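Long-range contacts in PAN2-PAN3 deadenylation complex catalytic subunit pan2 (Neurospora crassa, PDB 4CZW), which catalyses, as the catalytic subunit of the Pan2-Pan3 deadenylation complex, the exonucleolytic shortening of mRNA poly(A) tails to release 5'-AMP: residues 12-16 / 339-345; 16-20 / 41-45; 59-64 / 346-351; 117-121 / 133-137; 493-499 / 524-529. All blocks are in the same frame, centred on the assembly; numbering follows the deposited sequence.

Contact 1 (12-16 / 339-345); sequences EYRIC and KSHLVAT
The loop from Tyr13 to Ile15 runs antiparallel over one side of strand 339-345, with CA atoms 7.5 Å apart for Tyr13 and Val343 and 7.0 Å apart for Ile15 and His341. Side chains fill that gap; the loop does not pair with the strand. The His341 ring fills the middle. Its CG lies between the backbone N and the carbonyl carbon (chi1 89°), which stands the ring up against the loop. Ile15 CG1 sits over one face of this ring, 3.6 Å from its centroid, in a CH-pi contact. The backbone O of Tyr13 lies instead at the ring's edge, in plane, close to CE1. His341 NE2 bonds to Asn365 OD1, and the amide ND2 of the same asparagine bonds to the O atoms of Glu12 and Arg14. Replacing His341 with an alanine would probably leave Ile15 without the ring face beneath it and Asn365 OD1 without its donor. Farther along, the edge of the Tyr13 ring meets Val343, with CD1 4.1 Å from CG2. The Tyr13 hydroxyl bonds to Glu376 and Lys385. At the other end Ile15 and the poorly ordered Lys339 reach toward each other, CD1 to CD at 3.7 Å. Strand 339-347 pairs with strands 321-334 and 361-365, and Tyr13 and Val343 both touch Leu363. Leu342 turns away from the loop and packs on Val134 of helix 130-149.

Contact 2 (16-20 / 41-45); sequences CEIKY and LENNI
Asn43 and Cys16 make the sound hydrogen bond of this contact. Asn43 ND2 donates to the backbone O of Cys16 over 2.7 Å, nearly straight at 167°. The donor lies in the carbonyl plane, and the acceptor lies close to the plane of the Asn43 amide. Asn43 CG sits between its own backbone N and carbonyl carbon (chi1 55°), which swings the amide out to the 16-20 loop. ND2 has a second acceptor in Asp366 OD2. A weaker bond joins Asn44 ND2 to Tyr20 OH at 2.7 Å. It is strongly bent, and the donor comes in at the edge of the tyrosine ring. One water adds a bridge: it donates to Asn43 OD1 over 3.1 Å and takes a weak bond from Ile18 N. The van der Waals packing centres on Ile18. Its CD1 lies against the Asn44 amide, 3.6 Å from OD1, and 4.2 Å from Glu42 CB, while CG1 passes alongside Asn43 OD1. Ile18 CG2 also rests over one face of the Tyr20 ring. The Glu42 carboxylate points elsewhere, to a salt bridge with Arg556 of the exonuclease domain. The 41-45 loop matches by sequence the start of the Cys box of ubiquitin-specific proteases. Ser48 probably stands where active members have the catalytic cysteine, consistent with a pseudo-protease scaffold.

Contact 3 (59-64 / 346-351); sequences YTPLLR and VNVGRA
Tyr59 lies along the end of strand 339-347 and the turn that follows. Its CB touches Val346 CG1 at 3.6 Å, the two side chains crossing at about a right angle. CG and CD2 stay near the same methyl. CG lies anti to the carbonyl carbon (chi1 -68°), which lays the ring beside Val348. CD1 and CE1 then run under Val348 CG1, and CE1 is 3.6 Å from it. That methyl is 3.8 Å from the ring centroid, a CH-pi contact over the face. CD1 also reaches Ala351 CB at 4.4 Å. CZ is the last ring carbon to feel Val348. Cutting Tyr59 back to an alanine would probably open a gap beside Val348 and leave its methyl without a ring to rest on. Ala351 is further packed by Pro61 CG and by Arg64 NH2. Asn347 OD1 accepts from Gly349 N in an Asx turn that shapes the turn 347-350. Helix 61-71 leads on to the zinc ligand His70. The seam between helix start and turn is thus held by apolar packing, while several of its polar groups bond elsewhere: Arg64 NE to His58 O, and Arg350 in a salt bridge with Glu290.

Contact 4 (117-121 / 133-137); sequences VSGVL and LVKNL
Gly119 O accepts a hydrogen bond from Asn136 ND2 at 3.0 Å, with an N-H...O angle of 158°. The oxygen lies close to the plane of the Asn136 amide, but the donor is tilted 31° from the plane of the glycine carbonyl. Asn136 CG is anti to its carbonyl carbon (chi1 -65°), which brings the amide alongside the loop from the helix surface. A methyl, Leu133 CD2, lies against the same oxygen at 3.4 Å. Asn136 CB lies beside Ser118 O. Gly119 has a left-handed helical backbone conformation. It brings this carbonyl to the helix. Its positive phi suits a residue without a side chain, and Asn136 ND2 lies close on the side where a CB would sit. Val120 completes the seam. Its CG1 rests on the helix backbone, 3.7 Å from Leu137 N, and reaches Leu137 CB at 4.3 Å. Val120 also touches Phe140 one turn on, and its O bonds to the hydroxyl of Tyr49. Ser118 OG bonds to Asn114 O within the loop itself. On another side of helix 130-149, Val134 packs on Leu53 of helix 51-58 and Val388 of strand 385-394. This loop, which precedes the helix in the chain, folds back on it with one side-chain-to-backbone bond. Van der Waals packing, mostly by Val120 CG1 and Leu133 CD2, does the rest, as suits a partly buried seam in the pseudo-protease domain.

Contact 5 (493-499 / 524-529); sequences DDYIHIK and RNLVSP
Tyr495 has the largest buried area here, and its ring lies under the side chain of Arg524. Arg524 CG sits over the ring centre, 3.6 Å from the centroid, a CH-pi contact. The arginine chain bends at chi2 (-64°), which lays its guanidinium almost parallel to the ring and out past its far end. There Tyr495 OH faces the guanidinium plane. Arg524 NE forms a salt bridge with Asp516, which probably helps fix this layered arrangement. The backbone of Tyr495 carries the parallel pairing of the two strands. Its O accepts from Val527 N at 2.8 Å, nearly head-on, while its N makes only a weak bond to Asn525 O. His497 N donates to Val527 O, also at 2.8 Å. Leu526 lies on the same sheet face as Tyr495. Its CD1 meets Tyr495 CB at 3.7 Å, and its CG touches His497 CB at 3.9 Å. On the other face Ile496 and Val527 both touch Ala532 of helix 529-541. Pro529 begins that helix, and its CG rests on Ile496 CG2 at 3.7 Å. Ser528 caps the helix. The Tyr495 side chain is about 7 Å from that of Glu447, probably a metal ligand. Backbone bonds thus set the register in this exonuclease sheet. Ile496 and Val527 give one face an apolar lining, while Leu526 and the Tyr495 ring, with Arg524 layered on it, occupy the other.

Overall arrangement
Contacts 1 to 4 lie in the ubiquitin-protease-like scaffold, and contact 5 alone is in the exonuclease domain, with its centre 28 to 37 Å from theirs. Contacts 1 and 3 use successive parts of strand 339-347; both rest on side chains, a histidine face in one and a tyrosine face in the other. Contact 2 shares Cys16 with contact 1 but is more polar, relying on asparagine amides and a water between two loops. Contact 4 touches contact 1 through Val134 and Leu342. Contacts 3, 4 and 5 have no exposed residue among those that touch, whereas contacts 1 and 2 reach the surface. Only contact 5 pairs strand with strand through backbone-to-backbone bonds.

Contact 1 (12-16 / 339-345)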
# COMPACT_ATOMS: atom_id res chain seq x y z
N GLU A 12 14.65 5.69 18.57
CA GLU A 12 14.01 4.64 17.79
C GLU A 12 12.56 5.00 17.44
O GLU A 12 12.00 4.46 16.49
CB GLU A 12 14.05 3.31 18.54
CG GLU A 12 15.45 2.73 18.74
CD GLU A 12 16.17 3.31 19.95
OE1 GLU A 12 15.74 4.37 20.46
OE2 GLU A 12 17.16 2.70 20.40
N TYR A 13 11.97 5.89 18.22
CA TYR A 13 10.58 6.29 18.02
C TYR A 13 10.44 7.70 17.45
O TYR A 13 9.33 8.12 17.12
CB TYR A 13 9.81 6.20 19.34
CG TYR A 13 9.26 4.83 19.66
CD1 TYR A 13 8.06 4.39 19.11
CD2 TYR A 13 9.93 3.97 20.52
CE1 TYR A 13 7.56 3.14 19.40
CE2 TYR A 13 9.44 2.72 20.82
CZ TYR A 13 8.25 2.31 20.25
OH TYR A 13 7.75 1.06 20.55
N ARG A 14 11.55 8.42 17.34
CA ARG A 14 11.51 9.80 16.87
C ARG A 14 11.40 9.89 15.35
O ARG A 14 11.57 8.89 14.65
CB ARG A 14 12.75 10.56 17.35
CG ARG A 14 12.85 10.68 18.86
CD ARG A 14 14.18 11.27 19.28
NE ARG A 14 14.39 11.17 20.72
CZ ARG A 14 15.56 11.34 21.32
NH1 ARG A 14 16.64 11.62 20.60
NH2 ARG A 14 15.66 11.22 22.64
N ILE A 15 11.11 11.09 14.87
CA ILE A 15 10.97 11.33 13.44
C ILE A 15 12.29 11.15 12.70
O ILE A 15 13.31 11.73 13.07
CB ILE A 15 10.43 12.75 13.15
CG1 ILE A 15 9.03 12.93 13.74
CG2 ILE A 15 10.44 13.02 11.66
CD1 ILE A 15 8.36 14.23 13.34
N CYS A 16 12.27 10.34 11.64
CA CYS A 16 13.46 10.09 10.85
C CYS A 16 13.52 11.01 9.64
O CYS A 16 12.63 11.01 8.80
CB CYS A 16 13.50 8.62 10.41
SG CYS A 16 13.45 7.44 11.77
N LYS A 339 4.99 18.40 18.89
CA LYS A 339 4.44 17.88 17.64
C LYS A 339 3.91 16.46 17.83
O LYS A 339 3.59 16.06 18.96
CB LYS A 339 5.49 17.88 16.53
CG LYS A 339 6.79 17.14 16.87
CD LYS A 339 7.69 17.00 15.64
CE LYS A 339 9.17 17.10 16.00
NZ LYS A 339 9.99 17.41 14.79
N SER A 340 3.82 15.72 16.73
CA SER A 340 3.42 14.32 16.76
C SER A 340 3.63 13.67 15.39
O SER A 340 3.50 14.33 14.36
CB SER A 340 1.95 14.18 17.19
OG SER A 340 1.06 14.81 16.28
N HIS A 341 3.97 12.39 15.37
CA HIS A 341 3.99 11.62 14.13
C HIS A 341 3.63 10.17 14.45
O HIS A 341 3.59 9.78 15.62
CB HIS A 341 5.34 11.70 13.42
CG HIS A 341 6.32 10.65 13.84
ND1 HIS A 341 6.95 10.66 15.06
CD2 HIS A 341 6.77 9.55 13.19
CE1 HIS A 341 7.74 9.61 15.15
NE2 HIS A 341 7.66 8.92 14.03
N LEU A 342 3.37 9.37 13.42
CA LEU A 342 2.86 8.02 13.64
C LEU A 342 3.87 6.93 13.32
O LEU A 342 4.65 7.04 12.37
CB LEU A 342 1.59 7.81 12.82
CG LEU A 342 0.55 8.92 12.94
CD1 LEU A 342 -0.60 8.69 11.98
CD2 LEU A 342 0.05 9.04 14.37
N VAL A 343 3.84 5.87 14.12
CA VAL A 343 4.62 4.67 13.84
C VAL A 343 3.69 3.46 13.86
O VAL A 343 2.51 3.59 14.21
CB VAL A 343 5.76 4.46 14.86
CG1 VAL A 343 6.69 5.67 14.87
CG2 VAL A 343 5.19 4.20 16.25
N ALA A 344 4.21 2.30 13.50
CA ALA A 344 3.40 1.09 13.48
C ALA A 344 4.11 -0.07 14.17
O ALA A 344 5.23 -0.43 13.81
CB ALA A 344 3.04 0.71 12.05
N THR A 345 3.45 -0.64 15.17
CA THR A 345 3.95 -1.84 15.84
C THR A 345 3.12 -3.04 15.40
O THR A 345 1.96 -3.18 15.79
CB THR A 345 3.90 -1.70 17.37
OG1 THR A 345 2.56 -1.40 17.78
CG2 THR A 345 4.82 -0.58 17.83

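Contact 2 (16-20 / 41-45)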
# COMPACT_ATOMS: atom_id res chain seq x y z
N CYS A 16 12.27 10.34 11.64
CA CYS A 16 13.46 10.09 10.85
C CYS A 16 13.52 11.01 9.64
O CYS A 16 12.63 11.01 8.80
CB CYS A 16 13.50 8.62 10.41
SG CYS A 16 13.45 7.44 11.77
N GLU A 17 14.58 11.82 9.57
CA GLU A 17 14.76 12.77 8.48
C GLU A 17 15.59 12.19 7.34
O GLU A 17 16.59 11.50 7.57
CB GLU A 17 15.41 14.05 8.99
CG GLU A 17 14.46 15.02 9.67
CD GLU A 17 15.13 16.33 10.03
OE1 GLU A 17 16.36 16.32 10.29
OE2 GLU A 17 14.44 17.37 10.06
N ILE A 18 15.17 12.49 6.12
CA ILE A 18 15.95 12.14 4.94
C ILE A 18 16.83 13.32 4.54
O ILE A 18 16.33 14.42 4.31
CB ILE A 18 15.05 11.75 3.75
CG1 ILE A 18 14.15 10.56 4.13
CG2 ILE A 18 15.89 11.42 2.52
CD1 ILE A 18 13.23 10.11 3.01
N LYS A 19 18.14 13.09 4.47
CA LYS A 19 19.06 14.16 4.07
C LYS A 19 19.36 14.07 2.58
O LYS A 19 19.62 12.99 2.05
CB LYS A 19 20.34 14.09 4.90
CG LYS A 19 20.13 14.44 6.37
CD LYS A 19 21.45 14.65 7.10
CE LYS A 19 21.21 15.17 8.51
NZ LYS A 19 22.47 15.53 9.20
N TYR A 20 19.35 15.23 1.92
CA TYR A 20 19.42 15.29 0.47
C TYR A 20 20.75 15.79 -0.08
O TYR A 20 21.51 16.49 0.60
CB TYR A 20 18.30 16.17 -0.07
CG TYR A 20 16.94 15.58 0.19
CD1 TYR A 20 16.27 15.84 1.38
CD2 TYR A 20 16.35 14.74 -0.73
CE1 TYR A 20 15.03 15.28 1.63
CE2 TYR A 20 15.12 14.18 -0.50
CZ TYR A 20 14.46 14.46 0.69
OH TYR A 20 13.23 13.90 0.93
N LEU A 41 8.55 2.54 4.98
CA LEU A 41 8.08 3.51 4.00
C LEU A 41 8.69 4.89 4.24
O LEU A 41 8.76 5.36 5.38
CB LEU A 41 6.55 3.60 4.03
CG LEU A 41 5.81 2.34 3.58
CD1 LEU A 41 4.31 2.47 3.83
CD2 LEU A 41 6.08 2.06 2.11
N GLU A 42 9.12 5.53 3.17
CA GLU A 42 9.76 6.84 3.25
C GLU A 42 8.74 7.93 3.59
O GLU A 42 7.57 7.83 3.21
CB GLU A 42 10.48 7.16 1.94
CG GLU A 42 11.51 6.11 1.55
CD GLU A 42 12.08 6.32 0.16
OE1 GLU A 42 11.77 7.35 -0.46
OE2 GLU A 42 12.83 5.44 -0.31
N ASN A 43 9.19 8.96 4.31
CA ASN A 43 8.28 9.95 4.88
C ASN A 43 8.42 11.36 4.33
O ASN A 43 8.02 12.33 4.98
CB ASN A 43 8.46 9.99 6.40
CG ASN A 43 9.90 10.26 6.80
OD1 ASN A 43 10.76 10.50 5.96
ND2 ASN A 43 10.17 10.22 8.11
N ASN A 44 8.97 11.49 3.13
CA ASN A 44 9.15 12.81 2.53
C ASN A 44 8.09 13.10 1.48
O ASN A 44 8.33 13.79 0.50
CB ASN A 44 10.54 12.92 1.90
CG ASN A 44 10.79 11.84 0.86
OD1 ASN A 44 10.33 10.71 1.00
ND2 ASN A 44 11.52 12.19 -0.19
N ILE A 45 6.90 12.55 1.71
CA ILE A 45 5.80 12.66 0.76
C ILE A 45 4.60 13.31 1.45
O ILE A 45 4.44 13.19 2.66
CB ILE A 45 5.41 11.28 0.19
CG1 ILE A 45 6.67 10.50 -0.19
CG2 ILE A 45 4.49 11.42 -1.01
CD1 ILE A 45 6.42 9.05 -0.55
O HOH W 1 11.86 13.36 5.71

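Contact 3 (59-64 / 346-351)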
# COMPACT_ATOMS: atom_id res chain seq x y z
N TYR A 59 0.10 -6.33 6.67
CA TYR A 59 0.33 -7.57 7.40
C TYR A 59 -0.96 -8.12 7.98
O TYR A 59 -0.95 -8.94 8.89
CB TYR A 59 1.37 -7.34 8.51
CG TYR A 59 2.75 -7.05 7.96
CD1 TYR A 59 3.59 -8.08 7.56
CD2 TYR A 59 3.21 -5.75 7.83
CE1 TYR A 59 4.85 -7.83 7.06
CE2 TYR A 59 4.47 -5.48 7.33
CZ TYR A 59 5.29 -6.52 6.95
OH TYR A 59 6.54 -6.26 6.44
N THR A 60 -2.08 -7.64 7.44
CA THR A 60 -3.39 -8.21 7.71
C THR A 60 -3.79 -9.05 6.51
O THR A 60 -4.29 -8.51 5.52
CB THR A 60 -4.45 -7.13 7.98
OG1 THR A 60 -3.98 -6.24 9.00
CG2 THR A 60 -5.76 -7.77 8.44
N PRO A 61 -3.56 -10.37 6.59
CA PRO A 61 -3.72 -11.34 5.49
C PRO A 61 -4.99 -11.16 4.67
O PRO A 61 -4.94 -11.24 3.44
CB PRO A 61 -3.75 -12.68 6.22
CG PRO A 61 -2.89 -12.46 7.42
CD PRO A 61 -3.15 -11.04 7.84
N LEU A 62 -6.12 -10.92 5.33
CA LEU A 62 -7.39 -10.74 4.63
C LEU A 62 -7.41 -9.44 3.83
O LEU A 62 -8.04 -9.37 2.77
CB LEU A 62 -8.55 -10.76 5.62
CG LEU A 62 -8.87 -12.12 6.24
CD1 LEU A 62 -10.02 -12.01 7.22
CD2 LEU A 62 -9.18 -13.13 5.15
N LEU A 63 -6.72 -8.42 4.32
CA LEU A 63 -6.66 -7.14 3.63
C LEU A 63 -5.70 -7.18 2.45
O LEU A 63 -5.99 -6.63 1.39
CB LEU A 63 -6.26 -6.02 4.60
CG LEU A 63 -7.30 -5.61 5.64
CD1 LEU A 63 -6.80 -4.45 6.48
CD2 LEU A 63 -8.62 -5.27 4.97
N ARG A 64 -4.55 -7.82 2.64
CA ARG A 64 -3.54 -7.91 1.59
C ARG A 64 -4.05 -8.72 0.40
O ARG A 64 -3.88 -8.33 -0.75
CB ARG A 64 -2.24 -8.51 2.12
CG ARG A 64 -1.08 -8.41 1.13
CD ARG A 64 0.01 -9.43 1.40
NE ARG A 64 0.79 -9.15 2.61
CZ ARG A 64 1.82 -9.88 3.01
NH1 ARG A 64 2.21 -10.93 2.31
NH2 ARG A 64 2.48 -9.55 4.12
N VAL A 346 3.72 -3.89 14.58
CA VAL A 346 2.99 -4.97 13.93
C VAL A 346 3.62 -6.34 14.17
O VAL A 346 4.84 -6.49 14.13
CB VAL A 346 2.90 -4.74 12.40
CG1 VAL A 346 2.13 -5.86 11.72
CG2 VAL A 346 2.25 -3.39 12.11
N ASN A 347 2.78 -7.34 14.44
CA ASN A 347 3.22 -8.73 14.49
C ASN A 347 3.21 -9.32 13.08
O ASN A 347 2.16 -9.71 12.58
CB ASN A 347 2.33 -9.55 15.43
CG ASN A 347 2.93 -10.89 15.79
OD1 ASN A 347 3.62 -11.52 14.98
ND2 ASN A 347 2.68 -11.34 17.01
N VAL A 348 4.38 -9.38 12.46
CA VAL A 348 4.49 -9.83 11.07
C VAL A 348 4.32 -11.34 10.92
O VAL A 348 4.38 -11.87 9.81
CB VAL A 348 5.84 -9.42 10.45
CG1 VAL A 348 6.02 -7.92 10.50
CG2 VAL A 348 6.98 -10.13 11.17
N GLY A 349 4.10 -12.02 12.04
CA GLY A 349 3.94 -13.46 12.03
C GLY A 349 2.58 -13.91 11.53
O GLY A 349 2.42 -15.06 11.10
N ARG A 350 1.60 -13.01 11.58
CA ARG A 350 0.24 -13.33 11.15
C ARG A 350 0.18 -13.63 9.66
O ARG A 350 -0.58 -14.49 9.22
CB ARG A 350 -0.71 -12.18 11.49
CG ARG A 350 -0.49 -11.54 12.85
CD ARG A 350 -0.72 -12.52 13.99
NE ARG A 350 -0.64 -11.86 15.29
CZ ARG A 350 -0.68 -12.48 16.46
NH1 ARG A 350 -0.80 -13.80 16.50
NH2 ARG A 350 -0.61 -11.79 17.59
N ALA A 351 0.99 -12.91 8.88
CA ALA A 351 0.99 -13.05 7.43
C ALA A 351 2.11 -13.97 6.95
O ALA A 351 2.53 -13.91 5.79
CB ALA A 351 1.11 -11.68 6.77

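Contact 4 (117-121 / 133-137)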
# COMPACT_ATOMS: atom_id res chain seq x y z
N VAL A 117 -13.03 16.48 1.71
CA VAL A 117 -14.05 16.77 2.71
C VAL A 117 -14.10 15.70 3.80
O VAL A 117 -14.92 15.78 4.71
CB VAL A 117 -15.44 16.91 2.08
CG1 VAL A 117 -15.41 17.94 0.96
CG2 VAL A 117 -15.92 15.57 1.55
N SER A 118 -13.23 14.70 3.70
CA SER A 118 -13.21 13.61 4.67
C SER A 118 -12.07 13.76 5.66
O SER A 118 -11.86 12.90 6.52
CB SER A 118 -13.11 12.26 3.96
OG SER A 118 -14.22 12.06 3.09
N GLY A 119 -11.33 14.86 5.55
CA GLY A 119 -10.23 15.14 6.46
C GLY A 119 -9.10 14.13 6.38
O GLY A 119 -8.58 13.68 7.40
N VAL A 120 -8.71 13.78 5.15
CA VAL A 120 -7.65 12.81 4.93
C VAL A 120 -6.47 13.44 4.20
O VAL A 120 -5.47 12.77 3.93
CB VAL A 120 -8.15 11.59 4.14
CG1 VAL A 120 -9.26 10.89 4.90
CG2 VAL A 120 -8.64 12.02 2.76
N LEU A 121 -6.59 14.72 3.87
CA LEU A 121 -5.52 15.45 3.20
C LEU A 121 -4.94 16.51 4.14
O LEU A 121 -5.62 17.48 4.48
CB LEU A 121 -6.03 16.09 1.91
CG LEU A 121 -6.69 15.14 0.91
CD1 LEU A 121 -7.23 15.90 -0.29
CD2 LEU A 121 -5.71 14.06 0.46
N LEU A 133 -5.94 12.42 11.35
CA LEU A 133 -5.84 12.16 9.91
C LEU A 133 -5.90 10.67 9.60
O LEU A 133 -6.56 10.26 8.64
CB LEU A 133 -4.55 12.76 9.35
CG LEU A 133 -4.48 14.28 9.23
CD1 LEU A 133 -3.08 14.73 8.85
CD2 LEU A 133 -5.49 14.77 8.20
N VAL A 134 -5.22 9.87 10.41
CA VAL A 134 -5.16 8.43 10.17
C VAL A 134 -6.47 7.75 10.61
O VAL A 134 -6.81 6.68 10.12
CB VAL A 134 -3.96 7.78 10.90
CG1 VAL A 134 -4.18 7.73 12.40
CG2 VAL A 134 -3.69 6.38 10.35
N LYS A 135 -7.19 8.39 11.52
CA LYS A 135 -8.51 7.92 11.91
C LYS A 135 -9.48 8.07 10.75
O LYS A 135 -10.19 7.12 10.40
CB LYS A 135 -9.04 8.70 13.12
CG LYS A 135 -8.50 8.23 14.45
CD LYS A 135 -8.97 9.12 15.58
CE LYS A 135 -8.38 8.70 16.91
NZ LYS A 135 -8.76 9.63 18.00
N ASN A 136 -9.49 9.26 10.17
CA ASN A 136 -10.34 9.55 9.02
C ASN A 136 -9.98 8.68 7.82
O ASN A 136 -10.86 8.19 7.12
CB ASN A 136 -10.25 11.03 8.65
CG ASN A 136 -10.79 11.94 9.74
OD1 ASN A 136 -11.68 11.55 10.50
ND2 ASN A 136 -10.26 13.15 9.81
N LEU A 137 -8.68 8.50 7.60
CA LEU A 137 -8.21 7.71 6.47
C LEU A 137 -8.61 6.24 6.61
O LEU A 137 -8.98 5.61 5.62
CB LEU A 137 -6.69 7.81 6.35
CG LEU A 137 -6.08 7.03 5.18
CD1 LEU A 137 -6.56 7.59 3.85
CD2 LEU A 137 -4.56 7.05 5.27

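Contact 5 (493-499 / 524-529)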
# COMPACT_ATOMS: atom_id res chain seq x y z
N ASP A 493 4.66 2.73 -25.56
CA ASP A 493 5.22 4.08 -25.61
C ASP A 493 4.17 5.07 -25.11
O ASP A 493 3.66 5.89 -25.87
CB ASP A 493 5.68 4.44 -27.02
CG ASP A 493 6.47 5.74 -27.06
OD1 ASP A 493 7.11 6.08 -26.05
OD2 ASP A 493 6.45 6.41 -28.11
N ASP A 494 3.86 4.98 -23.83
CA ASP A 494 2.79 5.78 -23.24
C ASP A 494 3.28 7.12 -22.72
O ASP A 494 4.28 7.20 -22.01
CB ASP A 494 2.12 5.01 -22.10
CG ASP A 494 1.46 3.72 -22.57
OD1 ASP A 494 1.09 3.65 -23.76
OD2 ASP A 494 1.32 2.80 -21.75
N TYR A 495 2.55 8.18 -23.07
CA TYR A 495 2.74 9.48 -22.46
C TYR A 495 1.71 9.65 -21.36
O TYR A 495 0.58 9.16 -21.48
CB TYR A 495 2.62 10.60 -23.50
CG TYR A 495 3.82 10.72 -24.42
CD1 TYR A 495 4.14 9.72 -25.32
CD2 TYR A 495 4.64 11.85 -24.38
CE1 TYR A 495 5.23 9.83 -26.17
CE2 TYR A 495 5.73 11.97 -25.21
CZ TYR A 495 6.02 10.96 -26.11
OH TYR A 495 7.11 11.07 -26.94
N ILE A 496 2.08 10.32 -20.28
CA ILE A 496 1.24 10.37 -19.09
C ILE A 496 0.45 11.66 -18.97
O ILE A 496 1.02 12.75 -18.92
CB ILE A 496 2.07 10.18 -17.81
CG1 ILE A 496 2.96 8.95 -17.93
CG2 ILE A 496 1.16 10.08 -16.59
CD1 ILE A 496 2.21 7.68 -18.25
N HIS A 497 -0.87 11.54 -18.92
CA HIS A 497 -1.73 12.68 -18.62
C HIS A 497 -1.62 13.00 -17.14
O HIS A 497 -2.35 12.46 -16.31
CB HIS A 497 -3.19 12.39 -19.00
CG HIS A 497 -4.11 13.55 -18.79
ND1 HIS A 497 -3.66 14.81 -18.47
CD2 HIS A 497 -5.46 13.64 -18.87
CE1 HIS A 497 -4.69 15.63 -18.34
NE2 HIS A 497 -5.79 14.94 -18.58
N ILE A 498 -0.69 13.90 -16.81
CA ILE A 498 -0.41 14.24 -15.42
C ILE A 498 -1.40 15.25 -14.88
O ILE A 498 -1.56 16.35 -15.42
CB ILE A 498 1.02 14.78 -15.28
CG1 ILE A 498 2.03 13.75 -15.78
CG2 ILE A 498 1.31 15.16 -13.83
CD1 ILE A 498 3.45 14.24 -15.83
N LYS A 499 -2.08 14.88 -13.80
CA LYS A 499 -3.10 15.73 -13.19
C LYS A 499 -2.50 16.65 -12.13
O LYS A 499 -3.22 17.20 -11.30
CB LYS A 499 -4.21 14.87 -12.58
CG LYS A 499 -4.99 14.05 -13.59
CD LYS A 499 -4.97 12.57 -13.26
CE LYS A 499 -5.63 12.29 -11.92
NZ LYS A 499 -5.66 10.84 -11.60
N ARG A 524 0.26 11.65 -29.24
CA ARG A 524 0.80 10.47 -28.57
C ARG A 524 -0.30 9.58 -28.02
O ARG A 524 -1.48 9.94 -28.05
CB ARG A 524 1.73 10.89 -27.43
CG ARG A 524 2.67 12.04 -27.77
CD ARG A 524 3.64 11.65 -28.87
NE ARG A 524 4.60 12.71 -29.14
CZ ARG A 524 5.57 12.63 -30.05
NH1 ARG A 524 5.72 11.53 -30.77
NH2 ARG A 524 6.39 13.65 -30.23
N ASN A 525 0.08 8.42 -27.50
CA ASN A 525 -0.85 7.56 -26.79
C ASN A 525 -0.96 8.03 -25.34
O ASN A 525 -0.49 7.35 -24.42
CB ASN A 525 -0.40 6.10 -26.85
CG ASN A 525 -1.44 5.15 -26.30
OD1 ASN A 525 -2.64 5.43 -26.34
ND2 ASN A 525 -0.99 4.02 -25.77
N LEU A 526 -1.57 9.19 -25.15
CA LEU A 526 -1.68 9.80 -23.83
C LEU A 526 -2.66 9.03 -22.95
O LEU A 526 -3.84 8.90 -23.28
CB LEU A 526 -2.11 11.26 -23.95
CG LEU A 526 -1.96 12.11 -22.69
CD1 LEU A 526 -0.50 12.23 -22.29
CD2 LEU A 526 -2.57 13.49 -22.91
N VAL A 527 -2.17 8.52 -21.82
CA VAL A 527 -2.99 7.72 -20.92
C VAL A 527 -2.89 8.21 -19.48
O VAL A 527 -2.05 9.06 -19.16
CB VAL A 527 -2.59 6.23 -20.96
CG1 VAL A 527 -2.82 5.66 -22.35
CG2 VAL A 527 -1.14 6.06 -20.54
N SER A 528 -3.75 7.68 -18.62
CA SER A 528 -3.72 8.01 -17.20
C SER A 528 -2.53 7.32 -16.53
O SER A 528 -2.07 6.28 -17.00
CB SER A 528 -5.04 7.59 -16.53
OG SER A 528 -5.14 6.18 -16.45
N PRO A 529 -2.03 7.91 -15.43
CA PRO A 529 -0.87 7.37 -14.70
C PRO A 529 -1.01 5.90 -14.31
O PRO A 529 -0.08 5.12 -14.50
CB PRO A 529 -0.80 8.25 -13.45
CG PRO A 529 -1.38 9.54 -13.89
CD PRO A 529 -2.48 9.19 -14.86